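Local coordinates for LIM domain only protein 7 (Homo sapiens, PDB 2EAQ), which contains a PDZ domain that, as in other members of this family, probably binds the carboxyl-terminal tails of partner proteins, at residues A[16-24]-A[34-42]; A[45-56]-A[80-88]. All coordinates share one frame; numbering follows the deposited sequence.

How the interactions relate
From the N terminus, the chain runs through strand 2-10 into the loop that interaction 1 folds back: 16-24 meets 34-42, closing the hairpin of strands 21-26 and 29-35 and placing the start of helix 40-43 against the loop. Interaction 2 opens just beyond that helix. There 45-56 pairs with the last strand, 80-88, enclosing strand 58-59 and helix 65-78 in a second, longer loop. The two contacts follow one another in series, with neither nesting nor crossing. They meet where F21 packs on L46 and F19 on L81, and A41 O probably accepts a hydrogen bond from L46 N. Hairpin and four-stranded sheet thus share one apolar core.

Interaction 1: A[16-24]-A[34-42]; sequences SLDFGFTIK and SVEAGSPAE
E36 lies against G20 where the hairpin of strands 21-26 and 29-35 opens into the loop before strand 21-26. Its CG stands beside the backbone N (chi1 -66°), which carries the side chain along the turn of the opposing segment. E36 CB comes 3.5 Å from G20 O and CG 3.6 Å from the same oxygen; beyond CG the chain is extended, bringing OE2 within 3.6 Å of G20 CA. The carboxylate ends 4.0 Å from D18 OD1, like charges whose planes are steeply inclined. D18 OD1 accepts from G20 N in an Asx turn.

Backbone bonds join the two segments at F19, G20 and T22. E36 N donates almost straight to G20 O (2.8 Å, 174°), while A41 N, in the first turn of helix 40-43, donates to F19 O at 3.0 Å. Farther along, T22 and S34 form a hydrogen-bonded antiparallel pair, reinforced by T22 OG1 and S34 OG at 2.6 Å. S39, at the N-cap, accepts from E42 N through OG. G20, at a phi of 106°, lets S39 CB come within 3.5 Å of G20 CA. The CB of A41 lies obliquely to the ring of F21, which also touches L46, L81 and M83.

D18-F19-G20-F21 occupies the place of the GLGF motif of PDZ domains, whose loop in relatives receives the ligand's terminal carboxylate; the same role is probable here. With the adjacent carbonyls F19 O and G20 O taken by A41 N and E36 N, this loop is tied both to the helix start and to the end of strand 29-35.

Interaction 2: A[45-56]-A[80-88]; sequences QLQVDDEIIAIN and HLVMDVRRY. With NI (nickel (II) ion), chain C; NI (nickel (II) ion), chain B.
R87 reaches D50 by running its CG opposite the backbone N (chi1 -178°) and then bending at chi3 (-64°), which turns the guanidinium onto the 47-50 turn that precedes strand 51-55. It grips the carboxylate side-on in a salt bridge: NE donates to D50 OD1 at 2.8 Å and NH2 to D50 OD2 at 2.9 Å, the two groups nearly coplanar. Q47 covers one guanidinium face; its amide is stacked at 4° to the group, with Q47 CD 3.5 Å from R87 CZ. NH2 also donates to Q45 O (3.3 Å), and a water joins that carbonyl to NH1. D50 OD2 takes a second bond, from Q47 N, met from above the carboxylate plane, so the turn 47-50 and the arginine hold the same group.

Strands 51-55 and 80-88 are antiparallel neighbours in the main sheet of the PDZ fold. Their register slips by one at a classic beta bulge, where D84 O accepts from both I53 N (2.8 Å) and A54 N (3.2 Å). On one face, M83 CE packs on L46 CD1 and I52 CG1, while L81 CD1 lies against I55, and W68 and M72 of helix 65-78 cover I55. On the other face Y88 OH donates to E51 OE1 at 2.6 Å, almost along the C-O axis and in the ring plane; there R86 and D84 pair with D4 and R6 of strand 2-10. At the two ends of the contact, D49 chelates one nickel ion through both carboxylate oxygens, and H80 NE2 binds the other at 2.2 Å, its ND1 being bonded to N10.

Interaction 1: A[16-24]-A[34-42]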
loop_
_atom_site.group_PDB
_atom_site.type_symbol
_atom_site.label_atom_id
_atom_site.label_comp_id
_atom_site.label_asym_id
_atom_site.label_seq_id
_atom_site.Cartn_x
_atom_site.Cartn_y
_atom_site.Cartn_z
ATOM N N SER A 16 12.717 -9.525 5.980
ATOM C CA SER A 16 13.606 -9.000 4.970
ATOM C C SER A 16 12.948 -8.806 3.583
ATOM O O SER A 16 13.533 -8.146 2.707
ATOM C CB SER A 16 14.839 -9.901 4.842
ATOM O OG SER A 16 14.471 -11.117 4.235
ATOM N N LEU A 17 11.753 -9.367 3.384
ATOM C CA LEU A 17 11.028 -9.219 2.128
ATOM C C LEU A 17 9.958 -8.137 2.282
ATOM O O LEU A 17 9.426 -7.963 3.387
ATOM C CB LEU A 17 10.343 -10.533 1.784
ATOM C CG LEU A 17 11.191 -11.806 1.695
ATOM C CD1 LEU A 17 10.299 -12.975 1.313
ATOM C CD2 LEU A 17 12.275 -11.592 0.658
ATOM N N ASP A 18 9.645 -7.418 1.212
ATOM C CA ASP A 18 8.560 -6.430 1.291
ATOM C C ASP A 18 7.217 -7.161 1.155
ATOM O O ASP A 18 7.152 -8.369 1.010
ATOM C CB ASP A 18 8.669 -5.345 0.235
ATOM C CG ASP A 18 8.728 -5.902 -1.157
ATOM O OD1 ASP A 18 7.825 -6.651 -1.587
ATOM O OD2 ASP A 18 9.733 -5.600 -1.871
ATOM N N PHE A 19 6.143 -6.396 1.222
ATOM C CA PHE A 19 4.798 -6.970 1.200
ATOM C C PHE A 19 4.340 -7.554 -0.117
ATOM O O PHE A 19 3.339 -8.258 -0.148
ATOM C CB PHE A 19 3.765 -5.941 1.650
ATOM C CG PHE A 19 3.818 -5.600 3.118
ATOM C CD1 PHE A 19 3.118 -6.348 4.054
ATOM C CD2 PHE A 19 4.552 -4.508 3.560
ATOM C CE1 PHE A 19 3.128 -6.006 5.411
ATOM C CE2 PHE A 19 4.587 -4.152 4.950
ATOM C CZ PHE A 19 3.860 -4.919 5.863
ATOM N N GLY A 20 5.084 -7.313 -1.187
ATOM C CA GLY A 20 4.668 -7.925 -2.445
ATOM C C GLY A 20 4.056 -7.000 -3.442
ATOM O O GLY A 20 3.555 -7.482 -4.440
ATOM N N PHE A 21 4.103 -5.674 -3.242
ATOM C CA PHE A 21 3.549 -4.805 -4.273
ATOM C C PHE A 21 4.546 -3.643 -4.467
ATOM O O PHE A 21 5.399 -3.383 -3.612
ATOM C CB PHE A 21 2.160 -4.276 -3.833
ATOM C CG PHE A 21 2.186 -3.314 -2.710
ATOM C CD1 PHE A 21 2.190 -1.958 -2.951
ATOM C CD2 PHE A 21 2.194 -3.760 -1.374
ATOM C CE1 PHE A 21 2.216 -1.074 -1.862
ATOM C CE2 PHE A 21 2.226 -2.870 -0.311
ATOM C CZ PHE A 21 2.242 -1.546 -0.575
ATOM N N THR A 22 4.458 -3.006 -5.629
ATOM C CA THR A 22 5.257 -1.785 -5.904
ATOM C C THR A 22 4.250 -0.678 -6.197
ATOM O O THR A 22 3.088 -0.932 -6.576
ATOM C CB THR A 22 6.189 -1.923 -7.084
ATOM O OG1 THR A 22 5.450 -2.205 -8.264
ATOM C CG2 THR A 22 7.207 -3.067 -6.818
ATOM N N ILE A 23 4.699 0.566 -6.047
ATOM C CA ILE A 23 3.852 1.730 -6.244
ATOM C C ILE A 23 4.180 2.454 -7.527
ATOM O O ILE A 23 5.380 2.531 -7.933
ATOM C CB ILE A 23 4.049 2.680 -5.060
ATOM C CG1 ILE A 23 3.501 2.013 -3.781
ATOM C CG2 ILE A 23 3.287 4.028 -5.290
ATOM C CD1 ILE A 23 3.539 2.864 -2.515
ATOM N N LYS A 24 3.118 2.884 -8.195
ATOM C CA LYS A 24 3.184 3.746 -9.368
ATOM C C LYS A 24 2.919 5.147 -8.870
ATOM O O LYS A 24 1.822 5.483 -8.368
ATOM C CB LYS A 24 2.111 3.401 -10.399
ATOM C CG LYS A 24 2.227 4.349 -11.615
ATOM C CD LYS A 24 1.411 3.843 -12.785
ATOM C CE LYS A 24 0.045 4.493 -12.720
ATOM N NZ LYS A 24 -0.564 4.701 -14.108
ATOM N N SER A 34 2.145 -3.086 -9.227
ATOM C CA SER A 34 2.287 -4.535 -9.430
ATOM C C SER A 34 1.977 -5.200 -8.100
ATOM O O SER A 34 2.117 -4.585 -7.022
ATOM C CB SER A 34 3.740 -4.839 -9.843
ATOM O OG SER A 34 4.669 -4.624 -8.763
ATOM N N VAL A 35 1.508 -6.458 -8.188
ATOM C CA VAL A 35 1.206 -7.320 -7.011
ATOM C C VAL A 35 1.777 -8.664 -7.383
ATOM O O VAL A 35 1.304 -9.297 -8.320
ATOM C CB VAL A 35 -0.305 -7.381 -6.738
ATOM C CG1 VAL A 35 -0.551 -8.271 -5.503
ATOM C CG2 VAL A 35 -0.847 -6.043 -6.431
ATOM N N GLU A 36 2.763 -9.106 -6.606
ATOM C CA GLU A 36 3.485 -10.322 -6.894
ATOM C C GLU A 36 2.796 -11.596 -6.472
ATOM O O GLU A 36 2.253 -11.703 -5.374
ATOM C CB GLU A 36 4.797 -10.291 -6.164
ATOM C CG GLU A 36 5.798 -9.248 -6.585
ATOM C CD GLU A 36 7.091 -9.560 -5.807
ATOM O OE1 GLU A 36 7.886 -10.434 -6.268
ATOM O OE2 GLU A 36 7.263 -9.004 -4.718
ATOM N N ALA A 37 2.747 -12.555 -7.375
ATOM C CA ALA A 37 2.192 -13.863 -7.035
ATOM C C ALA A 37 2.976 -14.418 -5.865
ATOM O O ALA A 37 4.195 -14.268 -5.758
ATOM C CB ALA A 37 2.300 -14.796 -8.230
ATOM N N GLY A 38 2.210 -15.034 -4.967
ATOM C CA GLY A 38 2.741 -15.670 -3.776
ATOM C C GLY A 38 2.976 -14.770 -2.573
ATOM O O GLY A 38 3.389 -15.263 -1.520
ATOM N N SER A 39 2.722 -13.465 -2.725
ATOM C CA SER A 39 3.023 -12.520 -1.681
ATOM C C SER A 39 1.876 -12.227 -0.745
ATOM O O SER A 39 0.737 -12.539 -1.030
ATOM C CB SER A 39 3.433 -11.155 -2.338
ATOM O OG SER A 39 2.294 -10.530 -2.915
ATOM N N PRO A 40 2.172 -11.593 0.397
ATOM C CA PRO A 40 1.105 -11.210 1.336
ATOM C C PRO A 40 0.108 -10.267 0.630
ATOM O O PRO A 40 -1.134 -10.319 0.847
ATOM C CB PRO A 40 1.872 -10.470 2.432
ATOM C CG PRO A 40 3.165 -11.178 2.506
ATOM C CD PRO A 40 3.495 -11.449 1.015
ATOM N N ALA A 41 0.589 -9.381 -0.231
ATOM C CA ALA A 41 -0.320 -8.440 -0.904
ATOM C C ALA A 41 -1.271 -9.176 -1.845
ATOM O O ALA A 41 -2.441 -8.804 -1.939
ATOM C CB ALA A 41 0.515 -7.392 -1.649
ATOM N N GLU A 42 -0.831 -10.266 -2.497
ATOM C CA GLU A 42 -1.707 -11.026 -3.360
ATOM C C GLU A 42 -2.706 -11.775 -2.482
ATOM O O GLU A 42 -3.884 -11.792 -2.788
ATOM C CB GLU A 42 -0.879 -12.004 -4.227
ATOM C CG GLU A 42 -1.707 -12.916 -5.066
ATOM C CD GLU A 42 -2.432 -12.273 -6.206
ATOM O OE1 GLU A 42 -2.415 -11.016 -6.405
ATOM O OE2 GLU A 42 -3.056 -13.057 -6.957
#

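Interaction 2: A[45-56]-A[80-88]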
loop_
_atom_site.group_PDB
_atom_site.type_symbol
_atom_site.label_atom_id
_atom_site.label_comp_id
_atom_site.label_asym_id
_atom_site.label_seq_id
_atom_site.Cartn_x
_atom_site.Cartn_y
_atom_site.Cartn_z
ATOM N N GLN A 45 -5.439 -9.620 -1.496
ATOM C CA GLN A 45 -6.234 -9.181 -2.647
ATOM C C GLN A 45 -6.182 -7.708 -2.968
ATOM O O GLN A 45 -7.164 -7.089 -3.395
ATOM C CB GLN A 45 -7.669 -9.785 -2.650
ATOM C CG GLN A 45 -7.580 -11.340 -2.711
ATOM C CD GLN A 45 -8.851 -12.090 -2.815
ATOM O OE1 GLN A 45 -8.906 -13.306 -2.423
ATOM N NE2 GLN A 45 -9.859 -11.456 -3.349
ATOM N N LEU A 46 -4.970 -7.139 -2.767
ATOM C CA LEU A 46 -4.696 -5.784 -3.288
ATOM C C LEU A 46 -4.598 -5.955 -4.791
ATOM O O LEU A 46 -4.138 -6.991 -5.293
ATOM C CB LEU A 46 -3.358 -5.346 -2.701
ATOM C CG LEU A 46 -2.839 -3.965 -3.138
ATOM C CD1 LEU A 46 -3.793 -2.853 -2.496
ATOM C CD2 LEU A 46 -1.379 -3.746 -2.659
ATOM N N GLN A 47 -5.033 -4.958 -5.545
ATOM C CA GLN A 47 -4.988 -5.079 -7.016
ATOM C C GLN A 47 -4.270 -3.932 -7.723
ATOM O O GLN A 47 -4.286 -2.805 -7.239
ATOM C CB GLN A 47 -6.416 -5.166 -7.575
ATOM C CG GLN A 47 -7.099 -6.463 -7.078
ATOM C CD GLN A 47 -8.512 -6.655 -7.555
ATOM O OE1 GLN A 47 -9.009 -5.949 -8.404
ATOM N NE2 GLN A 47 -9.174 -7.685 -6.983
ATOM N N VAL A 48 -3.640 -4.277 -8.846
ATOM C CA VAL A 48 -2.963 -3.266 -9.687
ATOM C C VAL A 48 -3.987 -2.210 -10.055
ATOM O O VAL A 48 -5.165 -2.529 -10.283
ATOM C CB VAL A 48 -2.396 -3.928 -10.929
ATOM C CG1 VAL A 48 -1.880 -2.862 -11.913
ATOM C CG2 VAL A 48 -1.302 -4.897 -10.537
ATOM N N ASP A 49 -3.523 -0.943 -10.044
ATOM C CA ASP A 49 -4.318 0.255 -10.320
ATOM C C ASP A 49 -5.147 0.741 -9.157
ATOM O O ASP A 49 -5.802 1.789 -9.262
ATOM C CB ASP A 49 -5.225 0.068 -11.545
ATOM C CG ASP A 49 -4.471 0.168 -12.869
ATOM O OD1 ASP A 49 -3.408 0.801 -12.918
ATOM O OD2 ASP A 49 -4.990 -0.368 -13.884
ATOM N N ASP A 50 -5.184 -0.007 -8.050
ATOM C CA ASP A 50 -5.881 0.535 -6.886
ATOM C C ASP A 50 -5.173 1.837 -6.497
ATOM O O ASP A 50 -3.933 1.889 -6.477
ATOM C CB ASP A 50 -5.803 -0.401 -5.654
ATOM C CG ASP A 50 -6.704 -1.597 -5.745
ATOM O OD1 ASP A 50 -7.579 -1.624 -6.609
ATOM O OD2 ASP A 50 -6.516 -2.495 -4.878
ATOM N N GLU A 51 -5.900 2.907 -6.207
ATOM C CA GLU A 51 -5.281 4.171 -5.763
ATOM C C GLU A 51 -5.044 4.078 -4.286
ATOM O O GLU A 51 -5.980 3.689 -3.553
ATOM C CB GLU A 51 -6.174 5.366 -6.066
ATOM C CG GLU A 51 -5.396 6.673 -5.716
ATOM C CD GLU A 51 -6.173 7.948 -5.867
ATOM O OE1 GLU A 51 -7.342 7.898 -6.264
ATOM O OE2 GLU A 51 -5.564 8.986 -5.524
ATOM N N ILE A 52 -3.840 4.394 -3.832
ATOM C CA ILE A 52 -3.512 4.271 -2.421
ATOM C C ILE A 52 -3.822 5.613 -1.742
ATOM O O ILE A 52 -3.257 6.674 -2.079
ATOM C CB ILE A 52 -2.007 3.895 -2.259
ATOM C CG1 ILE A 52 -1.773 2.572 -2.990
ATOM C CG2 ILE A 52 -1.606 3.816 -0.801
ATOM C CD1 ILE A 52 -0.260 2.180 -3.185
ATOM N N ILE A 53 -4.736 5.603 -0.776
ATOM C CA ILE A 53 -5.115 6.803 -0.080
ATOM C C ILE A 53 -4.404 6.991 1.228
ATOM O O ILE A 53 -3.988 8.085 1.571
ATOM C CB ILE A 53 -6.664 6.839 0.125
ATOM C CG1 ILE A 53 -7.384 6.735 -1.229
ATOM C CG2 ILE A 53 -7.048 8.133 0.859
ATOM C CD1 ILE A 53 -6.982 7.728 -2.243
ATOM N N ALA A 54 -4.209 5.905 1.963
ATOM C CA ALA A 54 -3.520 5.982 3.244
ATOM C C ALA A 54 -2.996 4.604 3.648
ATOM O O ALA A 54 -3.469 3.607 3.140
ATOM C CB ALA A 54 -4.506 6.402 4.387
ATOM N N ILE A 55 -1.965 4.585 4.466
ATOM C CA ILE A 55 -1.538 3.324 5.085
ATOM C C ILE A 55 -1.459 3.575 6.585
ATOM O O ILE A 55 -0.902 4.593 7.030
ATOM C CB ILE A 55 -0.216 2.761 4.556
ATOM C CG1 ILE A 55 0.900 3.781 4.711
ATOM C CG2 ILE A 55 -0.382 2.316 3.144
ATOM C CD1 ILE A 55 2.322 3.181 4.410
ATOM N N ASN A 56 -2.029 2.656 7.372
ATOM C CA ASN A 56 -2.004 2.789 8.809
ATOM C C ASN A 56 -2.467 4.218 9.171
ATOM O O ASN A 56 -3.569 4.619 8.753
ATOM C CB ASN A 56 -0.593 2.385 9.304
ATOM C CG ASN A 56 -0.235 0.953 8.901
ATOM O OD1 ASN A 56 0.950 0.604 8.660
ATOM N ND2 ASN A 56 -1.252 0.102 8.874
ATOM N N HIS A 80 2.558 -4.886 9.671
ATOM C CA HIS A 80 1.125 -4.621 9.517
ATOM C C HIS A 80 0.891 -3.437 8.616
ATOM O O HIS A 80 1.482 -2.341 8.777
ATOM C CB HIS A 80 0.443 -4.294 10.869
ATOM C CG HIS A 80 0.634 -5.318 11.931
ATOM N ND1 HIS A 80 0.130 -6.601 11.830
ATOM C CD2 HIS A 80 1.287 -5.252 13.104
ATOM C CE1 HIS A 80 0.493 -7.292 12.896
ATOM N NE2 HIS A 80 1.203 -6.494 13.680
ATOM N N LEU A 81 0.071 -3.659 7.618
ATOM C CA LEU A 81 -0.237 -2.614 6.683
ATOM C C LEU A 81 -1.739 -2.593 6.413
ATOM O O LEU A 81 -2.234 -3.467 5.715
ATOM C CB LEU A 81 0.592 -2.929 5.440
ATOM C CG LEU A 81 0.665 -1.928 4.334
ATOM C CD1 LEU A 81 1.217 -0.586 4.806
ATOM C CD2 LEU A 81 1.571 -2.576 3.267
ATOM N N VAL A 82 -2.448 -1.608 6.955
ATOM C CA VAL A 82 -3.892 -1.448 6.736
ATOM C C VAL A 82 -3.985 -0.305 5.717
ATOM O O VAL A 82 -3.721 0.863 6.068
ATOM C CB VAL A 82 -4.639 -1.104 8.027
ATOM C CG1 VAL A 82 -6.141 -0.858 7.776
ATOM C CG2 VAL A 82 -4.580 -2.292 8.987
ATOM N N MET A 83 -4.373 -0.653 4.498
ATOM C CA MET A 83 -4.379 0.314 3.393
ATOM C C MET A 83 -5.724 0.813 3.023
ATOM O O MET A 83 -6.628 -0.014 2.852
ATOM C CB MET A 83 -3.775 -0.336 2.148
ATOM C CG MET A 83 -2.417 -1.110 2.327
ATOM S SD MET A 83 -1.643 -1.658 0.704
ATOM C CE MET A 83 -2.483 -0.354 -0.319
ATOM N N ASP A 84 -5.905 2.106 2.934
ATOM C CA ASP A 84 -7.187 2.615 2.433
ATOM C C ASP A 84 -6.956 2.870 0.954
ATOM O O ASP A 84 -5.991 3.580 0.610
ATOM C CB ASP A 84 -7.573 3.905 3.141
ATOM C CG ASP A 84 -8.052 3.671 4.526
ATOM O OD1 ASP A 84 -8.236 2.514 4.869
ATOM O OD2 ASP A 84 -8.266 4.653 5.245
ATOM N N VAL A 85 -7.703 2.220 0.083
ATOM C CA VAL A 85 -7.571 2.373 -1.339
ATOM C C VAL A 85 -8.875 2.725 -1.997
ATOM O O VAL A 85 -9.965 2.580 -1.431
ATOM C CB VAL A 85 -6.971 1.074 -2.026
ATOM C CG1 VAL A 85 -5.705 0.608 -1.297
ATOM C CG2 VAL A 85 -7.972 -0.031 -2.086
ATOM N N ARG A 86 -8.773 3.206 -3.217
ATOM C CA ARG A 86 -9.922 3.544 -4.072
ATOM C C ARG A 86 -9.722 2.691 -5.311
ATOM O O ARG A 86 -8.707 2.787 -6.020
ATOM C CB ARG A 86 -9.878 5.030 -4.420
ATOM C CG ARG A 86 -11.011 5.495 -5.280
ATOM C CD ARG A 86 -11.248 6.981 -5.055
ATOM N NE ARG A 86 -10.970 7.290 -3.660
ATOM C CZ ARG A 86 -11.596 8.196 -2.923
ATOM N NH1 ARG A 86 -12.578 8.913 -3.439
ATOM N NH2 ARG A 86 -11.211 8.400 -1.663
ATOM N N ARG A 87 -10.711 1.869 -5.622
ATOM C CA ARG A 87 -10.698 0.953 -6.751
ATOM C C ARG A 87 -11.687 1.433 -7.778
ATOM O O ARG A 87 -12.875 1.616 -7.468
ATOM C CB ARG A 87 -11.047 -0.453 -6.268
ATOM C CG ARG A 87 -10.991 -1.477 -7.411
ATOM C CD ARG A 87 -11.053 -2.910 -6.925
ATOM N NE ARG A 87 -9.864 -3.212 -6.120
ATOM C CZ ARG A 87 -9.741 -4.251 -5.286
ATOM N NH1 ARG A 87 -10.766 -5.118 -5.116
ATOM N NH2 ARG A 87 -8.600 -4.429 -4.621
ATOM N N TYR A 88 -11.198 1.660 -8.994
ATOM C CA TYR A 88 -12.112 2.186 -9.998
ATOM C C TYR A 88 -12.730 1.054 -10.792
ATOM O O TYR A 88 -12.070 0.072 -11.120
ATOM C CB TYR A 88 -11.346 3.191 -10.881
ATOM C CG TYR A 88 -10.827 4.417 -10.109
ATOM C CD1 TYR A 88 -11.565 5.615 -10.042
ATOM C CD2 TYR A 88 -9.603 4.357 -9.402
ATOM C CE1 TYR A 88 -11.076 6.719 -9.297
ATOM C CE2 TYR A 88 -9.130 5.423 -8.667
ATOM C CZ TYR A 88 -9.848 6.600 -8.619
ATOM O OH TYR A 88 -9.264 7.637 -7.944
HETATM NI NI NI C . -3.373 0.844 -15.323
HETATM NI NI NI B . 2.186 -6.823 15.615
HETATM O O HOH W 1 -9.929 -6.933 -3.025
HETATM O O HOH W 2 -8.646 0.898 -9.830
HETATM O O HOH W 3 1.750 -4.960 16.377
HETATM O O HOH W 4 3.932 -6.088 14.760
HETATM O O HOH W 5 -2.172 2.702 -16.414
HETATM O O HOH W 6 -4.798 2.679 -15.338
HETATM O O HOH W 7 -4.527 -0.862 -16.011
#